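Local atomic coordinates of protein BONZAI 1 (Arabidopsis thaliana, PDB entry 6KXT), a protein that binds phospholipids in a calcium-dependent manner and negatively regulates cell death and defense responses, including those set off by several R genes such as SNC1. Residues S32-V38 against I82-F88. Sequence-based numbering, arbitrary orientation. Where two conformers were deposited one is given.
Sequences SDPFLVV and IIECSDF
Strands 34-38 and 82-87 run antiparallel at 149°, paired through Phe35 with Ser86 and Val37 with Glu84, each pair closed by two backbone hydrogen bonds. One further backbone hydrogen bond follows past the strand ends: Phe88 N donates to Asp33 O at 2.9 Å. Pro34, Leu36 and Val38 share one face of the sheet with Cys85 and Ile83. Here Leu36 CD2, in the conformer given, rests on Cys85 CB at 3.5 Å. Cys85 SG lies 3.8 Å from Pro34 CB; the thiol reaches the proline because SG stands opposite the backbone N (chi1 -177°). Val38 and Ile83 lie side by side. Leu36 and Ile83 also touch Leu135 of strand 133-143, so this face packs into the core between the two sheets. On the other face the Phe35 ring leans over Ser86, with CE1 3.7 Å from Ser86 CB. The backbone N of Phe88 meets this ring at its edge, and His94 packs edge-to-face against it.

At the loop end, Asp87 OD1 accepts the backbone N-H of Asp33 at 2.8 Å. The bond is nearly straight, 177° at the hydrogen, but comes from above the carboxylate plane. In the conformer given, Asp33 OD2 is 4.0 Å from Asp87 OD1. Asp33 OD1 is bonded to the backbone N of Asn58, and Lys57 is a long, weak ion-pair partner of OD2. With an alanine at position Asp87 the Asp33 amide is likely to lose its acceptor, and the two loop ends would be less firmly held. Two neighbouring carboxylates at one end of this C2 domain, the second of the protein (C2B), are consistent with the acidic calcium-binding loops of this family; their proximity is likely to be unfavourable unless a cation offsets the charge.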
# COMPACT_ATOMS: atom_id res chain seq x y z
N SER A 32 16.28 0.21 -6.93
CA SER A 32 14.91 -0.35 -7.02
C SER A 32 14.12 0.23 -8.18
O SER A 32 14.22 1.40 -8.49
CB SER A 32 14.20 -0.10 -5.72
OG SER A 32 14.80 -0.83 -4.63
N ASP A 33 13.30 -0.65 -8.74
CA ASP A 33 12.20 -0.30 -9.67
C ASP A 33 10.89 -0.59 -8.97
O ASP A 33 10.31 -1.66 -9.14
CB ASP A 33 12.30 -1.12 -10.95
CG ASP A 33 13.66 -0.98 -11.61
OD1 ASP A 33 14.04 0.16 -11.91
OD2 ASP A 33 14.31 -2.05 -11.86
N PRO A 34 10.42 0.32 -8.09
CA PRO A 34 9.36 -0.03 -7.18
C PRO A 34 7.94 0.06 -7.75
O PRO A 34 7.65 0.85 -8.62
CB PRO A 34 9.50 1.02 -6.07
CG PRO A 34 10.03 2.22 -6.79
CD PRO A 34 10.97 1.64 -7.83
N PHE A 35 7.13 -0.80 -7.20
CA PHE A 35 5.67 -0.80 -7.34
C PHE A 35 5.07 -1.23 -6.01
O PHE A 35 5.76 -1.78 -5.11
CB PHE A 35 5.25 -1.74 -8.49
CG PHE A 35 5.46 -3.21 -8.32
CD1 PHE A 35 6.73 -3.77 -8.43
CD2 PHE A 35 4.42 -4.07 -7.99
CE1 PHE A 35 6.94 -5.12 -8.26
CE2 PHE A 35 4.62 -5.44 -7.87
CZ PHE A 35 5.88 -5.96 -7.99
N LEU A 36 3.78 -0.89 -5.87
CA LEU A 36 3.01 -1.28 -4.66
C LEU A 36 1.95 -2.31 -5.02
O LEU A 36 1.35 -2.23 -6.12
CB LEU A 36 2.27 -0.10 -3.99
CG LEU A 36 3.10 1.09 -3.59
CD1 LEU A 36 2.20 2.15 -2.94
CD2 LEU A 36 4.19 0.67 -2.65
N VAL A 37 1.70 -3.22 -4.12
CA VAL A 37 0.57 -4.18 -4.22
C VAL A 37 -0.23 -4.01 -2.93
O VAL A 37 0.31 -4.03 -1.82
CB VAL A 37 1.08 -5.62 -4.36
CG1 VAL A 37 -0.08 -6.58 -4.35
CG2 VAL A 37 1.95 -5.74 -5.62
N VAL A 38 -1.54 -3.83 -3.09
CA VAL A 38 -2.51 -3.84 -1.96
C VAL A 38 -3.20 -5.19 -1.95
O VAL A 38 -3.65 -5.62 -3.02
CB VAL A 38 -3.52 -2.71 -2.11
CG1 VAL A 38 -4.47 -2.70 -0.95
CG2 VAL A 38 -2.82 -1.37 -2.18
N ILE A 82 -2.87 -5.32 3.56
CA ILE A 82 -1.40 -5.29 3.43
C ILE A 82 -1.05 -4.42 2.25
O ILE A 82 -1.65 -4.55 1.16
CB ILE A 82 -0.79 -6.69 3.24
CG1 ILE A 82 -1.21 -7.63 4.35
CG2 ILE A 82 0.70 -6.53 3.16
CD1 ILE A 82 -0.82 -7.15 5.63
N ILE A 83 -0.03 -3.57 2.44
CA ILE A 83 0.51 -2.73 1.33
C ILE A 83 1.99 -3.02 1.29
O ILE A 83 2.66 -2.80 2.28
CB ILE A 83 0.22 -1.23 1.52
CG1 ILE A 83 -1.28 -1.01 1.71
CG2 ILE A 83 0.74 -0.46 0.32
CD1 ILE A 83 -1.63 0.26 2.45
N GLU A 84 2.46 -3.63 0.22
CA GLU A 84 3.89 -3.97 0.12
C GLU A 84 4.49 -3.26 -1.08
O GLU A 84 3.92 -3.25 -2.19
CB GLU A 84 4.09 -5.47 -0.05
CG GLU A 84 3.57 -6.22 1.12
CD GLU A 84 4.33 -7.50 1.41
OE1 GLU A 84 4.24 -8.44 0.58
OE2 GLU A 84 4.92 -7.53 2.52
N CYS A 85 5.67 -2.70 -0.86
CA CYS A 85 6.50 -2.12 -1.93
C CYS A 85 7.53 -3.21 -2.34
O CYS A 85 8.16 -3.79 -1.46
CB CYS A 85 7.15 -0.85 -1.42
SG CYS A 85 8.12 -0.04 -2.72
N SER A 86 7.59 -3.49 -3.63
CA SER A 86 8.52 -4.49 -4.22
C SER A 86 9.29 -3.87 -5.37
O SER A 86 8.85 -2.90 -6.03
CB SER A 86 7.81 -5.71 -4.69
OG SER A 86 7.17 -6.37 -3.61
N ASP A 87 10.47 -4.45 -5.54
CA ASP A 87 11.40 -4.16 -6.65
C ASP A 87 11.10 -5.11 -7.83
O ASP A 87 11.31 -6.31 -7.67
CB ASP A 87 12.83 -4.39 -6.17
CG ASP A 87 13.89 -4.04 -7.19
OD1 ASP A 87 13.58 -3.38 -8.18
OD2 ASP A 87 15.06 -4.37 -6.92
N PHE A 88 10.59 -4.58 -8.93
CA PHE A 88 10.26 -5.36 -10.14
C PHE A 88 11.56 -5.86 -10.79
O PHE A 88 12.46 -5.06 -11.12
CB PHE A 88 9.48 -4.52 -11.15
CG PHE A 88 8.92 -5.36 -12.27
CD1 PHE A 88 7.69 -5.98 -12.14
CD2 PHE A 88 9.60 -5.46 -13.48
CE1 PHE A 88 7.17 -6.75 -13.17
CE2 PHE A 88 9.08 -6.23 -14.51
CZ PHE A 88 7.86 -6.86 -14.35
O HOH W 1 14.81 -4.31 -10.53